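Local coordinates for protein heroin esterase (Rhodococcus sp., PDB 1LZL) that probably hydrolyses acetyl ester bonds, heroin among its substrates, as an esterase of the alpha/beta hydrolase fold, at residues Leu44-Asp47 against Gly48-Leu51; Cys102-Val105 against Ala106-Gly110; Val170-Ala173 against Arg174-Val178; Trp209-Pro212 against Asn213-Ser217; Tyr269-Arg272 against Leu273-Gly277. All blocks are in the same frame, centred on the assembly; numbering follows the deposited sequence. Where two conformers were deposited one is given.

Interaction 1. Residues Leu44-Asp47 against Gly48-Leu51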
loop_
_atom_site.group_PDB
_atom_site.type_symbol
_atom_site.label_atom_id
_atom_site.label_comp_id
_atom_site.label_asym_id
_atom_site.label_seq_id
_atom_site.Cartn_x
_atom_site.Cartn_y
_atom_site.Cartn_z
ATOM N N LEU A 44 -7.399 -18.472 7.487
ATOM C CA LEU A 44 -8.000 -17.702 6.389
ATOM C C LEU A 44 -8.702 -18.614 5.383
ATOM O O LEU A 44 -8.158 -19.595 4.885
ATOM C CB LEU A 44 -6.950 -16.863 5.661
ATOM C CG LEU A 44 -7.343 -16.062 4.417
ATOM C CD1 LEU A 44 -8.354 -14.938 4.736
ATOM C CD2 LEU A 44 -6.102 -15.437 3.796
ATOM N N SER A 45 -9.941 -18.274 5.040
ATOM C CA SER A 45 -10.721 -18.988 4.045
ATOM C C SER A 45 -10.423 -18.493 2.636
ATOM O O SER A 45 -10.416 -17.277 2.368
ATOM C CB SER A 45 -12.239 -18.835 4.333
ATOM O OG SER A 45 -12.988 -19.401 3.278
ATOM N N PHE A 46 -10.205 -19.477 1.768
ATOM C CA PHE A 46 -10.024 -19.236 0.355
ATOM C C PHE A 46 -11.206 -19.734 -0.462
ATOM O O PHE A 46 -11.160 -19.951 -1.655
ATOM C CB PHE A 46 -8.721 -19.887 -0.101
ATOM C CG PHE A 46 -7.460 -19.196 0.382
ATOM C CD1 PHE A 46 -6.982 -19.315 1.664
ATOM C CD2 PHE A 46 -6.769 -18.387 -0.532
ATOM C CE1 PHE A 46 -5.835 -18.646 2.053
ATOM C CE2 PHE A 46 -5.600 -17.739 -0.141
ATOM C CZ PHE A 46 -5.118 -17.861 1.158
ATOM N N ASP A 47 -12.351 -19.906 0.225
ATOM C CA ASP A 47 -13.575 -20.303 -0.464
ATOM C C ASP A 47 -13.915 -19.315 -1.571
ATOM O O ASP A 47 -13.858 -18.116 -1.357
ATOM C CB ASP A 47 -14.767 -20.399 0.495
ATOM C CG ASP A 47 -15.898 -21.208 -0.116
ATOM O OD1 ASP A 47 -15.677 -22.356 -0.571
ATOM O OD2 ASP A 47 -17.026 -20.669 -0.144
ATOM N N GLY A 48 -14.270 -19.847 -2.734
ATOM C CA GLY A 48 -14.670 -19.154 -3.905
ATOM C C GLY A 48 -13.528 -18.501 -4.659
ATOM O O GLY A 48 -13.806 -17.768 -5.605
ATOM N N VAL A 49 -12.277 -18.692 -4.307
ATOM C CA VAL A 49 -11.191 -18.090 -5.088
ATOM C C VAL A 49 -10.059 -19.098 -5.244
ATOM O O VAL A 49 -10.071 -20.122 -4.542
ATOM C CB VAL A 49 -10.613 -16.795 -4.473
ATOM C CG1 VAL A 49 -11.694 -15.777 -4.187
ATOM C CG2 VAL A 49 -9.815 -17.106 -3.202
ATOM N N SER A 50 -9.136 -18.830 -6.167
ATOM C CA SER A 50 -7.929 -19.654 -6.264
ATOM C C SER A 50 -6.687 -18.748 -6.371
ATOM O O SER A 50 -6.840 -17.619 -6.831
ATOM C CB SER A 50 -7.985 -20.669 -7.387
ATOM O OG SER A 50 -7.861 -20.113 -8.666
ATOM N N LEU A 51 -5.558 -19.243 -5.927
ATOM C CA LEU A 51 -4.296 -18.493 -5.896
ATOM C C LEU A 51 -3.273 -19.276 -6.673
ATOM O O LEU A 51 -3.087 -20.486 -6.452
ATOM C CB LEU A 51 -3.882 -18.238 -4.435
ATOM C CG LEU A 51 -2.746 -17.233 -4.159
ATOM C CD1 LEU A 51 -2.760 -16.712 -2.743
ATOM C CD2 LEU A 51 -1.372 -17.841 -4.403
HETATM O O HOH W 1 -14.054 -22.809 -3.373
#

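Interaction 2. Residues Cys102-Val105 against Ala106-Gly110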
loop_
_atom_site.group_PDB
_atom_site.type_symbol
_atom_site.label_atom_id
_atom_site.label_comp_id
_atom_site.label_asym_id
_atom_site.label_seq_id
_atom_site.Cartn_x
_atom_site.Cartn_y
_atom_site.Cartn_z
ATOM N N CYS A 102 -6.686 -9.506 -0.374
ATOM C CA CYS A 102 -6.733 -9.872 -1.805
ATOM C C CYS A 102 -7.838 -10.905 -2.067
ATOM O O CYS A 102 -8.530 -10.850 -3.077
ATOM C CB CYS A 102 -5.347 -10.371 -2.242
ATOM S SG CYS A 102 -4.129 -9.019 -2.178
ATOM N N VAL A 103 -7.982 -11.856 -1.119
ATOM C CA VAL A 103 -9.084 -12.813 -1.243
ATOM C C VAL A 103 -10.424 -12.083 -1.184
ATOM O O VAL A 103 -11.356 -12.356 -1.954
ATOM C CB VAL A 103 -8.968 -13.859 -0.125
ATOM C CG1 VAL A 103 -10.253 -14.666 0.042
ATOM C CG2 VAL A 103 -7.792 -14.784 -0.435
ATOM N N GLU A 104 -10.537 -11.123 -0.252
ATOM C CA GLU A 104 -11.794 -10.368 -0.139
ATOM C C GLU A 104 -12.207 -9.695 -1.435
ATOM O O GLU A 104 -13.359 -9.718 -1.900
ATOM C CB GLU A 104 -11.683 -9.337 1.023
ATOM C CG GLU A 104 -13.043 -8.694 1.301
ATOM C CD GLU A 104 -13.100 -7.697 2.438
ATOM O OE1 GLU A 104 -12.019 -7.127 2.745
ATOM O OE2 GLU A 104 -14.198 -7.452 3.033
ATOM N N VAL A 105 -11.219 -9.034 -2.056
ATOM C CA VAL A 105 -11.499 -8.316 -3.316
ATOM C C VAL A 105 -11.924 -9.321 -4.400
ATOM O O VAL A 105 -12.896 -9.086 -5.118
ATOM C CB VAL A 105 -10.238 -7.532 -3.725
ATOM C CG1 VAL A 105 -10.325 -7.070 -5.161
ATOM C CG2 VAL A 105 -10.035 -6.372 -2.734
ATOM N N ALA A 106 -11.180 -10.430 -4.504
ATOM C CA ALA A 106 -11.510 -11.389 -5.566
ATOM C C ALA A 106 -12.883 -11.994 -5.325
ATOM O O ALA A 106 -13.725 -12.119 -6.201
ATOM C CB ALA A 106 -10.474 -12.492 -5.648
ATOM N N ARG A 107 -13.174 -12.387 -4.086
ATOM C CA ARG A 107 -14.454 -13.023 -3.789
ATOM C C ARG A 107 -15.615 -12.038 -3.881
ATOM O O ARG A 107 -16.653 -12.337 -4.475
ATOM C CB ARG A 107 -14.351 -13.665 -2.388
ATOM C CG ARG A 107 -15.650 -14.349 -1.972
ATOM C CD ARG A 107 -15.692 -14.703 -0.487
ATOM N NE ARG A 107 -14.758 -15.800 -0.212
ATOM C CZ ARG A 107 -13.839 -15.659 0.740
ATOM N NH1 ARG A 107 -13.782 -14.511 1.433
ATOM N NH2 ARG A 107 -13.015 -16.666 0.957
ATOM N N GLU A 108 -15.491 -10.826 -3.321
ATOM C CA GLU A 108 -16.671 -9.963 -3.240
ATOM C C GLU A 108 -16.877 -9.182 -4.526
ATOM O O GLU A 108 -18.033 -8.908 -4.878
ATOM C CB GLU A 108 -16.571 -8.950 -2.099
ATOM C CG GLU A 108 -16.477 -9.584 -0.724
ATOM C CD GLU A 108 -17.686 -10.479 -0.489
ATOM O OE1 GLU A 108 -18.773 -10.129 -0.994
ATOM O OE2 GLU A 108 -17.531 -11.520 0.175
ATOM N N LEU A 109 -15.805 -8.812 -5.215
ATOM C CA LEU A 109 -15.929 -8.000 -6.402
ATOM C C LEU A 109 -15.788 -8.778 -7.707
ATOM O O LEU A 109 -16.152 -8.262 -8.760
ATOM C CB LEU A 109 -14.844 -6.885 -6.413
ATOM C CG LEU A 109 -14.894 -6.006 -5.175
ATOM C CD1 LEU A 109 -13.931 -4.836 -5.370
ATOM C CD2 LEU A 109 -16.328 -5.557 -4.878
ATOM N N GLY A 110 -15.225 -10.003 -7.635
ATOM C CA GLY A 110 -15.067 -10.762 -8.864
ATOM C C GLY A 110 -13.949 -10.272 -9.761
ATOM O O GLY A 110 -13.925 -10.394 -10.984
#

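Interaction 3. Residues Val170-Ala173 against Arg174-Val178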
loop_
_atom_site.group_PDB
_atom_site.type_symbol
_atom_site.label_atom_id
_atom_site.label_comp_id
_atom_site.label_asym_id
_atom_site.label_seq_id
_atom_site.Cartn_x
_atom_site.Cartn_y
_atom_site.Cartn_z
ATOM N N VAL A 170 2.433 4.390 -9.970
ATOM C CA VAL A 170 1.431 5.091 -10.790
ATOM C C VAL A 170 2.034 6.332 -11.425
ATOM O O VAL A 170 1.755 6.567 -12.623
ATOM C CB VAL A 170 0.184 5.393 -9.943
ATOM C CG1 VAL A 170 -0.747 6.396 -10.654
ATOM C CG2 VAL A 170 -0.557 4.097 -9.616
ATOM N N LEU A 171 2.888 7.070 -10.749
ATOM C CA LEU A 171 3.639 8.169 -11.351
ATOM C C LEU A 171 4.492 7.633 -12.505
ATOM O O LEU A 171 4.481 8.221 -13.598
ATOM C CB LEU A 171 4.533 8.916 -10.357
ATOM C CG LEU A 171 3.726 9.877 -9.475
ATOM C CD1 LEU A 171 4.513 10.168 -8.201
ATOM C CD2 LEU A 171 3.414 11.149 -10.272
ATOM N N LYS A 172 5.221 6.538 -12.258
ATOM C CA LYS A 172 6.101 5.965 -13.272
ATOM C C LYS A 172 5.302 5.504 -14.466
ATOM O O LYS A 172 5.709 5.737 -15.641
ATOM C CB LYS A 172 6.907 4.804 -12.638
ATOM C CG LYS A 172 7.918 4.243 -13.654
ATOM C CD LYS A 172 8.987 3.446 -12.896
ATOM C CE LYS A 172 10.007 4.441 -12.321
ATOM N NZ LYS A 172 11.276 4.521 -13.125
ATOM N N ALA A 173 4.144 4.893 -14.272
ATOM C CA ALA A 173 3.280 4.398 -15.358
ATOM C C ALA A 173 2.808 5.555 -16.231
ATOM O O ALA A 173 2.867 5.474 -17.471
ATOM C CB ALA A 173 2.120 3.568 -14.808
ATOM N N ARG A 174 2.396 6.645 -15.560
ATOM C CA ARG A 174 1.983 7.801 -16.351
ATOM C C ARG A 174 3.121 8.352 -17.167
ATOM O O ARG A 174 2.984 8.606 -18.374
ATOM C CB ARG A 174 1.431 8.879 -15.395
ATOM C CG ARG A 174 1.023 10.126 -16.157
ATOM C CD ARG A 174 0.954 11.345 -15.294
ATOM N NE ARG A 174 2.256 11.704 -14.752
ATOM C CZ ARG A 174 2.465 12.647 -13.812
ATOM N NH1 ARG A 174 1.463 13.357 -13.277
ATOM N NH2 ARG A 174 3.717 12.858 -13.415
ATOM N N ASP A 175 4.258 8.551 -16.474
ATOM C CA ASP A 175 5.401 9.177 -17.141
ATOM C C ASP A 175 5.949 8.363 -18.304
ATOM O O ASP A 175 6.393 8.950 -19.309
ATOM C CB ASP A 175 6.503 9.432 -16.121
ATOM C CG ASP A 175 6.186 10.530 -15.135
ATOM O OD1 ASP A 175 5.164 11.233 -15.296
ATOM O OD2 ASP A 175 6.959 10.712 -14.166
ATOM N N GLU A 176 5.935 7.031 -18.218
ATOM C CA GLU A 176 6.503 6.218 -19.288
ATOM C C GLU A 176 5.508 5.977 -20.417
ATOM O O GLU A 176 5.987 5.718 -21.542
ATOM C CB GLU A 176 6.974 4.870 -18.735
ATOM C CG GLU A 176 8.172 4.970 -17.809
ATOM C CD GLU A 176 9.292 5.856 -18.298
ATOM O OE1 GLU A 176 9.614 5.885 -19.519
ATOM O OE2 GLU A 176 9.951 6.591 -17.523
ATOM N N GLY A 177 4.212 6.066 -20.194
ATOM C CA GLY A 177 3.216 6.010 -21.240
ATOM C C GLY A 177 2.969 4.657 -21.846
ATOM O O GLY A 177 2.405 4.579 -22.946
ATOM N N VAL A 178 3.346 3.585 -21.155
ATOM C CA VAL A 178 3.138 2.227 -21.665
ATOM C C VAL A 178 1.861 1.609 -21.124
ATOM O O VAL A 178 1.013 1.075 -21.826
ATOM C CB VAL A 178 4.384 1.367 -21.360
ATOM C CG1 VAL A 178 4.155 -0.078 -21.803
ATOM C CG2 VAL A 178 5.600 1.961 -22.062
HETATM O O HOH W 2 10.295 7.111 -15.014
HETATM O O HOH W 3 3.809 3.068 -18.424
#

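Interaction 4. Residues Trp209-Pro212 against Asn213-Ser217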
loop_
_atom_site.group_PDB
_atom_site.type_symbol
_atom_site.label_atom_id
_atom_site.label_comp_id
_atom_site.label_asym_id
_atom_site.label_seq_id
_atom_site.Cartn_x
_atom_site.Cartn_y
_atom_site.Cartn_z
ATOM N N TRP A 209 3.098 3.036 14.235
ATOM C CA TRP A 209 3.965 3.917 13.462
ATOM C C TRP A 209 4.090 5.228 14.225
ATOM O O TRP A 209 3.122 5.635 14.870
ATOM C CB TRP A 209 3.440 4.190 12.062
ATOM C CG TRP A 209 4.517 4.485 11.030
ATOM C CD1 TRP A 209 4.721 5.599 10.291
ATOM C CD2 TRP A 209 5.562 3.557 10.644
ATOM N NE1 TRP A 209 5.818 5.462 9.454
ATOM C CE2 TRP A 209 6.330 4.217 9.675
ATOM C CE3 TRP A 209 5.846 2.258 11.080
ATOM C CZ2 TRP A 209 7.444 3.591 9.072
ATOM C CZ3 TRP A 209 6.965 1.644 10.476
ATOM C CH2 TRP A 209 7.730 2.304 9.511
ATOM N N HIS A 210 5.240 5.839 14.049
ATOM C CA HIS A 210 5.632 7.001 14.847
ATOM C C HIS A 210 6.862 7.575 14.194
ATOM O O HIS A 210 7.504 6.936 13.319
ATOM C CB HIS A 210 5.827 6.636 16.317
ATOM C CG HIS A 210 6.700 5.434 16.559
ATOM N ND1 HIS A 210 6.249 4.314 17.230
ATOM C CD2 HIS A 210 7.987 5.197 16.175
ATOM C CE1 HIS A 210 7.247 3.440 17.256
ATOM N NE2 HIS A 210 8.288 3.968 16.637
ATOM N N ARG A 211 7.242 8.773 14.635
ATOM C CA ARG A 211 8.354 9.450 13.999
ATOM C C ARG A 211 9.656 8.623 14.071
ATOM O O ARG A 211 10.353 8.532 13.044
ATOM C CB ARG A 211 8.503 10.821 14.632
ATOM C CG ARG A 211 9.551 11.653 13.875
ATOM C CD ARG A 211 9.722 12.989 14.608
ATOM N NE ARG A 211 10.803 13.711 13.928
ATOM C CZ ARG A 211 10.598 14.425 12.833
ATOM N NH1 ARG A 211 9.398 14.554 12.273
ATOM N NH2 ARG A 211 11.601 15.058 12.236
ATOM N N PRO A 212 10.045 8.009 15.161
ATOM C CA PRO A 212 11.243 7.158 15.133
ATOM C C PRO A 212 11.191 6.071 14.076
ATOM O O PRO A 212 12.215 5.881 13.366
ATOM C CB PRO A 212 11.296 6.566 16.560
ATOM C CG PRO A 212 10.678 7.656 17.373
ATOM C CD PRO A 212 9.495 8.110 16.545
ATOM N N ASN A 213 10.081 5.354 13.936
ATOM C CA ASN A 213 10.021 4.366 12.844
ATOM C C ASN A 213 10.093 5.014 11.474
ATOM O O ASN A 213 10.690 4.426 10.548
ATOM C CB ASN A 213 8.760 3.491 12.956
ATOM C CG ASN A 213 8.908 2.299 13.860
ATOM O OD1 ASN A 213 10.052 2.029 14.334
ATOM N ND2 ASN A 213 7.852 1.539 14.102
ATOM N N ALA A 214 9.460 6.182 11.292
ATOM C CA ALA A 214 9.477 6.870 10.001
ATOM C C ALA A 214 10.889 7.190 9.548
ATOM O O ALA A 214 11.295 6.950 8.403
ATOM C CB ALA A 214 8.611 8.156 10.053
ATOM N N ILE A 215 11.739 7.695 10.491
ATOM C CA ILE A 215 13.113 8.021 10.132
ATOM C C ILE A 215 13.859 6.782 9.644
ATOM O O ILE A 215 14.548 6.805 8.640
ATOM C CB ILE A 215 13.844 8.641 11.355
ATOM C CG1 ILE A 215 13.248 10.016 11.715
ATOM C CG2 ILE A 215 15.346 8.657 11.138
ATOM C CD1 ILE A 215 13.609 10.501 13.130
ATOM N N LEU A 216 13.737 5.703 10.400
ATOM C CA LEU A 216 14.445 4.457 10.100
ATOM C C LEU A 216 13.917 3.880 8.792
ATOM O O LEU A 216 14.714 3.350 7.968
ATOM C CB LEU A 216 14.282 3.421 11.219
ATOM C CG LEU A 216 15.233 3.591 12.434
ATOM C CD1 LEU A 216 15.683 5.024 12.564
ATOM C CD2 LEU A 216 14.559 3.008 13.646
ATOM N N SER A 217 12.633 3.995 8.534
ATOM C CA SER A 217 12.040 3.394 7.314
ATOM C C SER A 217 12.598 4.058 6.085
ATOM O O SER A 217 13.039 3.389 5.143
ATOM C CB SER A 217 10.533 3.581 7.401
ATOM O OG SER A 217 9.814 3.310 6.193
#

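Interaction 5. Residues Tyr269-Arg272 against Leu273-Gly277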
loop_
_atom_site.group_PDB
_atom_site.type_symbol
_atom_site.label_atom_id
_atom_site.label_comp_id
_atom_site.label_asym_id
_atom_site.label_seq_id
_atom_site.Cartn_x
_atom_site.Cartn_y
_atom_site.Cartn_z
ATOM N N TYR A 269 -1.391 15.044 -0.106
ATOM C CA TYR A 269 -1.272 14.487 -1.475
ATOM C C TYR A 269 -2.625 14.434 -2.144
ATOM O O TYR A 269 -2.798 14.760 -3.327
ATOM C CB TYR A 269 -0.671 13.104 -1.400
ATOM C CG TYR A 269 -0.136 12.535 -2.700
ATOM C CD1 TYR A 269 0.973 13.110 -3.301
ATOM C CD2 TYR A 269 -0.726 11.413 -3.319
ATOM C CE1 TYR A 269 1.478 12.598 -4.486
ATOM C CE2 TYR A 269 -0.213 10.879 -4.501
ATOM C CZ TYR A 269 0.903 11.500 -5.066
ATOM O OH TYR A 269 1.425 10.989 -6.253
ATOM N N ALA A 270 -3.666 14.010 -1.396
ATOM C CA ALA A 270 -5.018 13.962 -1.926
ATOM C C ALA A 270 -5.479 15.350 -2.370
ATOM O O ALA A 270 -6.098 15.496 -3.445
ATOM C CB ALA A 270 -5.992 13.422 -0.879
ATOM N N LEU A 271 -5.190 16.350 -1.537
ATOM C CA LEU A 271 -5.587 17.718 -1.894
ATOM C C LEU A 271 -4.882 18.155 -3.158
ATOM O O LEU A 271 -5.494 18.735 -4.056
ATOM C CB LEU A 271 -5.325 18.651 -0.689
ATOM C CG LEU A 271 -5.580 20.131 -0.963
ATOM C CD1 LEU A 271 -7.044 20.361 -1.311
ATOM C CD2 LEU A 271 -5.126 20.981 0.247
ATOM N N ARG A 272 -3.571 17.886 -3.300
ATOM C CA ARG A 272 -2.867 18.293 -4.501
ATOM C C ARG A 272 -3.337 17.502 -5.701
ATOM O O ARG A 272 -3.413 18.053 -6.811
ATOM C CB ARG A 272 -1.372 18.110 -4.280
ATOM C CG ARG A 272 -0.872 19.167 -3.289
ATOM C CD ARG A 272 0.554 18.839 -2.840
ATOM N NE ARG A 272 1.325 18.606 -3.994
ATOM C CZ ARG A 272 2.254 17.984 -4.621
ATOM N NH1 ARG A 272 2.957 17.025 -4.045
ATOM N NH2 ARG A 272 2.452 18.379 -5.876
ATOM N N LEU A 273 -3.702 16.225 -5.555
ATOM C CA LEU A 273 -4.287 15.533 -6.693
ATOM C C LEU A 273 -5.569 16.227 -7.157
ATOM O O LEU A 273 -5.780 16.482 -8.361
ATOM C CB LEU A 273 -4.574 14.070 -6.291
ATOM C CG LEU A 273 -3.432 13.080 -6.159
ATOM C CD1 LEU A 273 -3.952 11.806 -5.474
ATOM C CD2 LEU A 273 -2.815 12.688 -7.501
ATOM N N LEU A 274 -6.471 16.517 -6.228
ATOM C CA LEU A 274 -7.700 17.229 -6.521
ATOM C C LEU A 274 -7.392 18.557 -7.221
ATOM O O LEU A 274 -8.030 18.859 -8.232
ATOM C CB LEU A 274 -8.468 17.543 -5.214
ATOM C CG LEU A 274 -9.197 16.287 -4.681
ATOM C CD1 LEU A 274 -9.561 16.465 -3.221
ATOM C CD2 LEU A 274 -10.464 15.953 -5.488
ATOM N N GLN A 275 -6.437 19.306 -6.706
ATOM C CA GLN A 275 -6.135 20.601 -7.300
ATOM C C GLN A 275 -5.531 20.439 -8.710
ATOM O O GLN A 275 -5.566 21.369 -9.522
ATOM C CB GLN A 275 -5.180 21.355 -6.369
ATOM C CG GLN A 275 -5.889 21.798 -5.098
ATOM C CD GLN A 275 -5.008 22.422 -4.067
ATOM O OE1 GLN A 275 -3.797 22.134 -3.964
ATOM N NE2 GLN A 275 -5.569 23.269 -3.204
ATOM N N ALA A 276 -4.996 19.266 -9.017
ATOM C CA ALA A 276 -4.446 18.938 -10.349
ATOM C C ALA A 276 -5.554 18.396 -11.233
ATOM O O ALA A 276 -5.181 18.029 -12.367
ATOM C CB ALA A 276 -3.265 17.958 -10.209
ATOM N N GLY A 277 -6.809 18.368 -10.825
ATOM C CA GLY A 277 -7.923 17.935 -11.660
ATOM C C GLY A 277 -8.206 16.454 -11.632
ATOM O O GLY A 277 -9.065 15.982 -12.388
#

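Interaction 1. Residues Leu44-Asp47 against Gly48-Leu51
Phe-46 and Val-49 close a type II beta turn through a backbone bond from Val-49 N to Phe-46 O of 3.1 Å, fairly straight at the hydrogen (162°) although the donor stands well above the carbonyl plane. Gly-48 takes the third position of the turn with a phi of 75°, a backbone shape that glycine adopts easily and that fits the usual preference of this turn type. The phenyl ring of Phe-46 reaches forward along the chain. Its CG is anti to the carbonyl carbon (chi1 -72°), which brings the CD2 and CE2 side of the ring round to the residues that follow. Atom CD2 meets CG2 of Val-49 at 4.2 Å, and CE2 meets CD1 of Leu-51 at 4.0 Å, both methyls approaching the ring at a slant. The turn illustrates how a chain is steered into a sheet: it takes the loop that follows helix 26-41 into strand 49-56, an outermost strand of the mixed sheet, which runs antiparallel to strand 65-72. Val-49 and Leu-51 both rest on Val-70 of that neighbour, while Phe-46 also packs on Val-103 of helix 99-109. Polar groups of Ser-45, Asp-47 and Gly-48 add to the hold. Ser-45 OG accepts from Asp-47 N at 3.2 Å, an ST turn that overlaps the beta turn. A water then joins the next two residues, accepting from Gly-48 N at 3.0 Å and donating to Asp-47 OD1 at 3.3 Å.

Interaction 2. Residues Cys102-Val105 against Ala106-Gly110
Val-105 is joined to Leu-109, one helical turn on, by both backbone and side chain. Its carbonyl oxygen O accepts from Leu-109 N at 2.9 Å, and its methyl CG1 lies 4.2 Å from Leu-109 CD1. Val-105 packs on Leu-309 and Leu-109 on Ile-312 of helix 299-315, while Val-105 also meets Val-113 of strand 112-116. Val-103 serves a different partner. Its O receives Arg-107 N at 2.8 Å in a nearly linear bond (168°), and its CG1, placed anti to the backbone N by a chi1 of 165°, lies over one face of the Arg-107 guanidinium, 3.5 Å from NH2. The arginine chain bends at chi3 to bring its flat end there. That end is held by carbonyl oxygens of the loop that leads into strand 49-56, with NE bonded to Asp-47 O and NH2 to Ser-45 O, so the methyl packs against a cation whose NE and NH2 are already engaged. Ala-106 is bonded from its N to Cys-102 O at 3.0 Å, and its methyl touches Val-49 and Val-70 of the sheet. Glu-104 and Glu-108 meet through their CG atoms at 4.1 Å, while their OE2 atoms stay 6.0 Å apart, which probably limits repulsion. The helix stops where Gly-110 turns to positive phi, its N still bonded to Ala-106 O. Strand 79-85, this helix and strand 112-116 together form a beta-alpha-beta crossover of the alpha/beta hydrolase fold.

Interaction 3. Residues Val170-Ala173 against Arg174-Val178
Leu-171 and Arg-174 lie side by side and point the same way, with the leucine CD2 over one face of the guanidinium, 3.6 Å from NH2. This is the tightly packed part of the contact, and Asp-175 completes it from the edge. The arginine chain bends at chi3 (64°), bringing two nitrogens round to Asp-175 OD1, which lies close to the guanidinium plane and accepts from Arg-174 NE at 3.0 Å and Arg-174 NH2 at 2.9 Å, a side-on salt bridge gripping one oxygen. The last nitrogen, NH1, reaches the carbonyls of Asp-245 and Thr-247, while Asp-175 OD2 is bonded to the hydroxyl of Tyr-237. A leucine in place of Asp-175 would probably leave the NE and NH2 edge of Arg-174 without its counter-charge and the Tyr-237 hydroxyl without this mate. Near the C-terminal end of a helix a negative charge is probably disfavoured; the arginine may offset this. The other side is looser and wetter. Lys-172, in cation-pi contact with Tyr-237, keeps NZ 5.0 Å from Glu-176 OE2, linked through a water that donates to OE2 at 2.6 Å but accepts only weakly from NZ. A second water bridges Ala-173 O and Val-178 N, 2.8 Å from each. Ala-173 O also accepts from Gly-177 N at 3.1 Å, and the glycine's positive phi ends the helical limb of the beta-alpha-beta unit between strands 153-159 and 183-187.

Interaction 4. Residues Trp209-Pro212 against Asn213-Ser217
Trp-209 sets its indole against the first turn of a helix, with Asn-213 CB over the six-membered ring as a CH-pi contact, 3.6 Å from the centroid and 13° off the normal. Ser-217 meets the same ring at its edge, its CB 3.5 Å from Trp-209 CZ2. Replacing this tryptophan with an alanine would probably open a gap beside Asn-213 and Ser-217 and leave His-290 without its aromatic neighbour. His-210 holds the N-cap position, and its O accepts from Ala-214 N at 2.9 Å. A chi1 of 50° brings its imidazole edge to the helix start, CD2 lying 3.1 Å from Asn-213 N and NE2 3.3 Å from Asn-213 CG. The asparagine amide is bonded elsewhere, to Val-21 O and Phe-23 N. Arg-211 O accepts from Ile-215 N at 3.0 Å, while its NH1 reaches the carbonyls of Leu-195 and Met-200. Pro-212 suits a first turn, where no N-H is required, and its O takes a weak bond from Leu-216 N at 3.3 Å. Helix 211-222 leans on helix 198-202 through Arg-211 and Ala-214 and ties to the segment before helix 26-41 through Asn-213; Trp-209, just before the helix, meets His-290, probably the catalytic histidine.

Interaction 5. Residues Tyr269-Arg272 against Leu273-Gly277
Tyr-269 O accepts from Leu-273 N at 2.8 Å, the shortest backbone bond between these two turns. The same pair meets again through its side chains. Leu-273 CG lies over one face of the tyrosine ring, and its CD1 comes within 3.9 Å of Tyr-269 CD2. The phenol is swung there by a CG anti to the backbone N (chi1 -164°), and the packed pair continues into the interior, the tyrosine against Leu-191 and Leu-246, the leucine against Leu-249 and Val-280. Ala-270 O takes a straight bond (173°) from Leu-274 N at 3.0 Å. Ala-270 is buried, whereas Leu-274 lies at the surface; both touch Val-280 of the outermost strand 280-285. Away from the sheet the contacts become looser. Gln-275 N is bonded to Leu-271 O at 2.9 Å, and the extended glutamine chain carries its amide across the leucine, with NE2 3.8 Å from Leu-271 CD1, an apolar touch by a polar group. Arg-272 bends at chi3 and sends NH2 to the carbonyl of Ala-243, its chain packing on Leu-246. The end of the helix shows in the backbone. Ala-276 N still reaches Arg-272 O at 3.0 Å, but the bond is sharply bent at 132°, and a weak one runs to Leu-273 O. Gly-277 N then bonds to Leu-274 O at 2.9 Å. The positive phi of this glycine and the two bonds back into the last turn make a Schellman motif, closing the helix of the beta-alpha-beta unit between strands 252-257 and 280-285.

Interactions 2, 3 and 5 are worked examples of one theme, the last turns of sheet-flanking helices: each has a buried apolar side and ends in a glycine with positive phi, though in interaction 5 even the exposed side carries leucines. Interaction 1 is a surface turn at the sheet's edge, but it touches interaction 2, where Phe-46 CE2 packs 3.7 Å from Val-103 CG2. Interactions 3 and 5 meet where Leu-171 CD1 packs 3.7 Å from Tyr-269 OH. Of the five, interaction 3 alone contains a salt bridge. Interaction 4 differs in forming a helix start, with one indole beside the probable catalytic histidine, on the opposite side of the chain's centre from interactions 1 and 2.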